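Local atomic coordinates of protein-glutamine deamidase Cif (PDB entry 3EIR), a protein that deamidates a glutamine side chain of the host ubiquitin-like protein NEDD8, which disables cullin-RING ubiquitin ligases and arrests the host cell cycle. Residues Y134-S139 with D255-F260; V154-D159 with R259-E264. One frame throughout, in Å; residues are numbered along the deposited sequence.

Contact 1 (Y134-S139 with D255-F260)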
loop_
_atom_site.group_PDB
_atom_site.type_symbol
_atom_site.label_atom_id
_atom_site.label_comp_id
_atom_site.label_asym_id
_atom_site.label_seq_id
_atom_site.Cartn_x
_atom_site.Cartn_y
_atom_site.Cartn_z
ATOM N N TYR A 134 2.416 -15.239 -5.280
ATOM C CA TYR A 134 1.747 -15.060 -3.997
ATOM C C TYR A 134 1.495 -16.403 -3.343
ATOM O O TYR A 134 1.224 -17.389 -4.024
ATOM C CB TYR A 134 0.420 -14.323 -4.186
ATOM C CG TYR A 134 0.582 -12.851 -4.474
ATOM C CD1 TYR A 134 0.280 -11.895 -3.506
ATOM C CD2 TYR A 134 1.043 -12.408 -5.707
ATOM C CE1 TYR A 134 0.427 -10.547 -3.760
ATOM C CE2 TYR A 134 1.193 -11.046 -5.969
ATOM C CZ TYR A 134 0.886 -10.124 -4.984
ATOM O OH TYR A 134 1.029 -8.771 -5.219
ATOM N N LEU A 135 1.596 -16.444 -2.020
ATOM C CA LEU A 135 1.239 -17.640 -1.272
ATOM C C LEU A 135 -0.256 -17.571 -1.020
ATOM O O LEU A 135 -0.807 -16.483 -0.882
ATOM C CB LEU A 135 1.987 -17.677 0.060
ATOM C CG LEU A 135 3.516 -17.627 0.010
ATOM C CD1 LEU A 135 4.085 -16.928 1.241
ATOM C CD2 LEU A 135 4.095 -19.019 -0.135
ATOM N N GLU A 136 -0.930 -18.715 -0.969
ATOM C CA GLU A 136 -2.362 -18.671 -0.705
ATOM C C GLU A 136 -2.894 -19.816 0.147
ATOM O O GLU A 136 -4.068 -19.823 0.508
ATOM C CB GLU A 136 -3.170 -18.509 -2.001
ATOM C CG GLU A 136 -3.498 -19.794 -2.732
ATOM C CD GLU A 136 -4.531 -19.588 -3.831
ATOM O OE1 GLU A 136 -5.363 -20.499 -4.048
ATOM O OE2 GLU A 136 -4.520 -18.514 -4.473
ATOM N N ASN A 137 -2.039 -20.775 0.484
ATOM C CA ASN A 137 -2.447 -21.816 1.425
ATOM C C ASN A 137 -1.487 -21.964 2.601
ATOM O O ASN A 137 -1.202 -23.071 3.060
ATOM C CB ASN A 137 -2.694 -23.155 0.721
ATOM C CG ASN A 137 -4.130 -23.302 0.243
ATOM O OD1 ASN A 137 -4.389 -23.477 -0.950
ATOM N ND2 ASN A 137 -5.074 -23.215 1.173
ATOM N N THR A 138 -0.992 -20.829 3.081
ATOM C CA THR A 138 -0.194 -20.793 4.296
ATOM C C THR A 138 -0.702 -19.684 5.214
ATOM O O THR A 138 -1.231 -18.674 4.748
ATOM C CB THR A 138 1.299 -20.571 3.989
ATOM O OG1 THR A 138 1.496 -19.241 3.505
ATOM C CG2 THR A 138 1.785 -21.560 2.938
ATOM N N SER A 139 -0.552 -19.876 6.519
ATOM C CA SER A 139 -0.934 -18.847 7.475
ATOM C C SER A 139 0.185 -17.824 7.631
ATOM O O SER A 139 1.361 -18.169 7.599
ATOM C CB SER A 139 -1.255 -19.466 8.832
ATOM O OG SER A 139 -0.120 -20.124 9.368
ATOM N N ASP A 255 -16.649 -15.456 0.760
ATOM C CA ASP A 255 -16.008 -16.522 -0.000
ATOM C C ASP A 255 -14.798 -16.021 -0.792
ATOM O O ASP A 255 -14.332 -16.687 -1.718
ATOM C CB ASP A 255 -17.014 -17.211 -0.918
ATOM C CG ASP A 255 -18.066 -17.978 -0.144
ATOM O OD1 ASP A 255 -19.234 -17.990 -0.582
ATOM O OD2 ASP A 255 -17.727 -18.554 0.914
ATOM N N GLY A 256 -14.294 -14.850 -0.418
ATOM C CA GLY A 256 -13.140 -14.271 -1.084
ATOM C C GLY A 256 -11.838 -14.974 -0.746
ATOM O O GLY A 256 -11.695 -15.581 0.313
ATOM N N LYS A 257 -10.874 -14.873 -1.652
ATOM C CA LYS A 257 -9.606 -15.567 -1.500
ATOM C C LYS A 257 -8.589 -14.664 -0.794
ATOM O O LYS A 257 -8.663 -13.442 -0.891
ATOM C CB LYS A 257 -9.090 -15.983 -2.883
ATOM C CG LYS A 257 -8.130 -17.163 -2.889
ATOM C CD LYS A 257 -7.909 -17.697 -4.303
ATOM C CE LYS A 257 -9.064 -18.585 -4.772
ATOM N NZ LYS A 257 -10.308 -17.824 -5.087
ATOM N N LEU A 258 -7.655 -15.276 -0.074
ATOM C CA LEU A 258 -6.568 -14.550 0.570
ATOM C C LEU A 258 -5.239 -14.920 -0.080
ATOM O O LEU A 258 -4.944 -16.097 -0.298
ATOM C CB LEU A 258 -6.526 -14.852 2.067
ATOM C CG LEU A 258 -5.370 -14.236 2.858
ATOM C CD1 LEU A 258 -5.333 -12.724 2.701
ATOM C CD2 LEU A 258 -5.493 -14.624 4.318
ATOM N N ARG A 259 -4.448 -13.904 -0.401
ATOM C CA ARG A 259 -3.158 -14.103 -1.045
ATOM C C ARG A 259 -2.208 -13.049 -0.520
ATOM O O ARG A 259 -2.595 -11.892 -0.377
ATOM C CB ARG A 259 -3.295 -13.959 -2.564
ATOM C CG ARG A 259 -3.960 -15.142 -3.249
ATOM C CD ARG A 259 -4.594 -14.737 -4.575
ATOM N NE ARG A 259 -3.727 -13.860 -5.358
ATOM C CZ ARG A 259 -2.775 -14.292 -6.182
ATOM N NH1 ARG A 259 -2.562 -15.596 -6.335
ATOM N NH2 ARG A 259 -2.035 -13.420 -6.856
ATOM N N PHE A 260 -0.975 -13.440 -0.217
ATOM C CA PHE A 260 0.040 -12.462 0.159
ATOM C C PHE A 260 1.431 -12.891 -0.302
ATOM O O PHE A 260 1.689 -14.070 -0.553
ATOM C CB PHE A 260 0.031 -12.190 1.667
ATOM C CG PHE A 260 0.260 -13.410 2.507
ATOM C CD1 PHE A 260 1.541 -13.908 2.700
ATOM C CD2 PHE A 260 -0.804 -14.057 3.120
ATOM C CE1 PHE A 260 1.757 -15.032 3.483
ATOM C CE2 PHE A 260 -0.594 -15.181 3.902
ATOM C CZ PHE A 260 0.690 -15.668 4.083
#
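The carbonyl oxygen of Leu135 takes two donors from strand 258-265: Phe260 N, 3.1 Å from Leu135 O, and a weaker CA-H of Arg259, with Arg259 CA 3.3 Å from Leu135 O. The return bond, Leu135 N to Phe260 O, is shorter at 2.8 Å, and the two make Leu135 and Phe260 a hydrogen-bonded antiparallel pair. It is a single bridge, by which the loop before helix 140-144 attaches to the outer edge of the strand.

Side chains widen the attachment on both flanks. The Phe260 ring is swung back to the loop by its first torsion, which sets CG between the backbone N and the carbonyl carbon (chi1 58°). Leu135 CD1 then meets Phe260 CE1 at 3.7 Å, and Thr138 OG1 lies equally close to Phe260 CZ; this buried hydroxyl has no polar partner in the model. On the other flank Tyr134 lays its CB and ring root over one face of the Arg259 guanidinium, the two planes 29° apart, with Arg259 NH2 3.4 Å from Tyr134 CD2. Tyr134 OH is hydrogen-bonded to Pro129 O. Glu136 comes to the guanidinium edge, its carboxylate nearly perpendicular, and Glu136 OE2 forms a long salt bridge of 4.0 Å with Arg259 NH1. Glu136 OE2 also touches the aliphatic CD of Lys257, whose ammonium group makes no contact with the carboxylate.

Arginine suits this place because its flat group can pack on tyrosine while its edge meets a carboxylate. At such a length, the ion pair probably contributes less than the backbone bonds and the apolar packing.

Contact 2 (V154-D159 with R259-E264)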
loop_
_atom_site.group_PDB
_atom_site.type_symbol
_atom_site.label_atom_id
_atom_site.label_comp_id
_atom_site.label_asym_id
_atom_site.label_seq_id
_atom_site.Cartn_x
_atom_site.Cartn_y
_atom_site.Cartn_z
ATOM N N VAL A 154 8.722 -6.829 3.690
ATOM C CA VAL A 154 7.426 -6.182 3.564
ATOM C C VAL A 154 6.508 -7.168 2.866
ATOM O O VAL A 154 6.931 -7.841 1.923
ATOM C CB VAL A 154 7.493 -4.872 2.763
ATOM C CG1 VAL A 154 8.106 -5.099 1.383
ATOM C CG2 VAL A 154 6.115 -4.259 2.627
ATOM N N VAL A 155 5.252 -7.233 3.292
ATOM C CA VAL A 155 4.294 -8.188 2.764
ATOM C C VAL A 155 3.187 -7.465 2.006
ATOM O O VAL A 155 2.579 -6.602 2.549
ATOM C CB VAL A 155 3.701 -9.016 3.898
ATOM C CG1 VAL A 155 2.789 -10.040 3.379
ATOM C CG2 VAL A 155 4.771 -9.661 4.723
ATOM N N ILE A 156 2.953 -7.786 0.736
ATOM C CA ILE A 156 1.819 -7.204 0.057
ATOM C C ILE A 156 0.667 -8.198 0.214
ATOM O O ILE A 156 0.813 -9.377 -0.109
ATOM C CB ILE A 156 2.138 -6.869 -1.412
ATOM C CG1 ILE A 156 0.909 -6.270 -2.105
ATOM C CG2 ILE A 156 2.655 -8.095 -2.149
ATOM C CD1 ILE A 156 1.248 -5.309 -3.246
ATOM N N VAL A 157 -0.448 -7.735 0.776
ATOM C CA VAL A 157 -1.609 -8.593 0.998
ATOM C C VAL A 157 -2.732 -8.313 0.002
ATOM O O VAL A 157 -3.168 -7.173 -0.162
ATOM C CB VAL A 157 -2.188 -8.446 2.434
ATOM C CG1 VAL A 157 -3.304 -9.469 2.652
ATOM C CG2 VAL A 157 -1.100 -8.639 3.477
ATOM N N ASN A 158 -3.209 -9.365 -0.658
ATOM C CA ASN A 158 -4.396 -9.252 -1.498
ATOM C C ASN A 158 -5.528 -9.991 -0.815
ATOM O O ASN A 158 -5.682 -11.201 -0.983
ATOM C CB ASN A 158 -4.144 -9.815 -2.900
ATOM C CG ASN A 158 -5.267 -9.485 -3.876
ATOM O OD1 ASN A 158 -6.315 -8.967 -3.485
ATOM N ND2 ASN A 158 -5.055 -9.795 -5.152
ATOM N N ASP A 159 -6.291 -9.263 -0.008
ATOM C CA ASP A 159 -7.349 -9.864 0.786
ATOM C C ASP A 159 -8.685 -9.758 0.047
ATOM O O ASP A 159 -9.337 -8.717 0.071
ATOM C CB ASP A 159 -7.430 -9.197 2.156
ATOM C CG ASP A 159 -8.302 -9.963 3.123
ATOM O OD1 ASP A 159 -9.320 -10.528 2.675
ATOM O OD2 ASP A 159 -7.974 -9.992 4.329
ATOM N N ARG A 259 -4.448 -13.904 -0.401
ATOM C CA ARG A 259 -3.158 -14.103 -1.045
ATOM C C ARG A 259 -2.208 -13.049 -0.520
ATOM O O ARG A 259 -2.595 -11.892 -0.377
ATOM C CB ARG A 259 -3.295 -13.959 -2.564
ATOM C CG ARG A 259 -3.960 -15.142 -3.249
ATOM C CD ARG A 259 -4.594 -14.737 -4.575
ATOM N NE ARG A 259 -3.727 -13.860 -5.358
ATOM C CZ ARG A 259 -2.775 -14.292 -6.182
ATOM N NH1 ARG A 259 -2.562 -15.596 -6.335
ATOM N NH2 ARG A 259 -2.035 -13.420 -6.856
ATOM N N PHE A 260 -0.975 -13.440 -0.217
ATOM C CA PHE A 260 0.040 -12.462 0.159
ATOM C C PHE A 260 1.431 -12.891 -0.302
ATOM O O PHE A 260 1.689 -14.070 -0.553
ATOM C CB PHE A 260 0.031 -12.190 1.667
ATOM C CG PHE A 260 0.260 -13.410 2.507
ATOM C CD1 PHE A 260 1.541 -13.908 2.700
ATOM C CD2 PHE A 260 -0.804 -14.057 3.120
ATOM C CE1 PHE A 260 1.757 -15.032 3.483
ATOM C CE2 PHE A 260 -0.594 -15.181 3.902
ATOM C CZ PHE A 260 0.690 -15.668 4.083
ATOM N N ALA A 261 2.320 -11.919 -0.418
ATOM C CA ALA A 261 3.686 -12.187 -0.839
ATOM C C ALA A 261 4.619 -11.323 -0.016
ATOM O O ALA A 261 4.419 -10.117 0.077
ATOM C CB ALA A 261 3.847 -11.868 -2.313
ATOM N N SER A 262 5.625 -11.939 0.593
ATOM C CA SER A 262 6.643 -11.188 1.319
ATOM C C SER A 262 7.876 -10.996 0.445
ATOM O O SER A 262 8.146 -11.797 -0.463
ATOM C CB SER A 262 7.041 -11.898 2.607
ATOM O OG SER A 262 7.830 -13.036 2.318
ATOM N N HIS A 263 8.617 -9.934 0.734
ATOM C CA HIS A 263 9.826 -9.614 -0.002
ATOM C C HIS A 263 10.820 -8.912 0.924
ATOM O O HIS A 263 10.476 -7.932 1.573
ATOM C CB HIS A 263 9.491 -8.709 -1.180
ATOM C CG HIS A 263 10.525 -8.721 -2.266
ATOM N ND1 HIS A 263 11.801 -8.230 -2.087
ATOM C CD2 HIS A 263 10.467 -9.164 -3.545
ATOM C CE1 HIS A 263 12.485 -8.363 -3.211
ATOM N NE2 HIS A 263 11.698 -8.927 -4.110
ATOM N N GLU A 264 12.046 -9.421 0.990
ATOM C CA GLU A 264 13.073 -8.779 1.798
ATOM C C GLU A 264 13.366 -7.391 1.245
ATOM O O GLU A 264 13.123 -7.108 0.067
ATOM C CB GLU A 264 14.351 -9.631 1.855
ATOM C CG GLU A 264 15.043 -9.852 0.505
ATOM C CD GLU A 264 16.525 -10.160 0.652
ATOM O OE1 GLU A 264 16.869 -11.210 1.234
ATOM O OE2 GLU A 264 17.345 -9.347 0.180
HETATM O O HOH W 1 -2.277 -10.424 -5.800
#
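Strands 152-159 and 258-265 are antiparallel neighbours in the central sheet of this papain-like fold, and here they pair through five successive bridges, their short axes 4.5 Å apart and 165° between directions. Three hydrogen-bonded pairs, Val154 with His263, Ile156 with Ala261 and Asn158 with Arg259, give six backbone bonds. The shortest runs from Asn158 N to Arg259 O, 2.6 Å; Ile156 N to Ala261 O follows at 2.8 Å. At the non-hydrogen-bonded pairs, CA-H groups point to carbonyls instead, as where Phe260 CA lies 3.2 Å from Ile156 O.

On one face, Val155, Val157, Phe260 and Ser262 come together. Val155 has CG1 anti to the backbone N (chi1 -177°), which lays that methyl beside Phe260, with Val155 CG1 3.9 Å from Phe260 CB, and turns CG2 to Ser262 CB. Branched valines suit the extended backbone and fill this buried face, while Ser262 OG is hydrogen-bonded to His143 NE2. The other face carries Ile156, whose CG2 meets Ala261 CB at 4.0 Å; the small alanine lets Ile156 lie against the strand without crowding. Farther along, a water lying in the guanidinium plane of Arg259, at its edge, accepts from Arg259 NH2 and from Asn158 ND2, the latter 2.9 Å from the water oxygen, joining two groups that, both being donors, cannot bond each other. His263 ND1 donates to Glu264 O at 167°, with Glu264 O in the ring plane, which helps to set the imidazole's rotation.

Helix 111-121 covers the Ile156 face, Asn114 and Phe117 touching Ile156 and Thr121 touching Val154 and His263. Strand 164-170 runs along the far edge of strand 152-159, with backbone hydrogen bonds between Val155 and Ile168 and between Val157 and Phe166.

How the contacts relate
Contacts 1 and 2 lie on the two edges of strand 258-265, their centres 10 Å apart, and share Arg259 and Phe260. In contact 2 the strand is joined to 152-159, whereas contact 1 adds the loop 134-139 to its other edge, extending the hydrogen bonding by one bridge. Direct packing connects them too: Tyr134 OH is 3.5 Å from Ile156 CG2, and Leu258 CD1 is 3.8 Å from Val157 CG1. Two of the three inferred active-site residues, the third being Cys109, lie within about 9 Å of these contacts: His164 is about 7 Å from Asn158 and about 9 Å from Leu258, side chain to side chain, and Gln184 is about 9 Å from Val157.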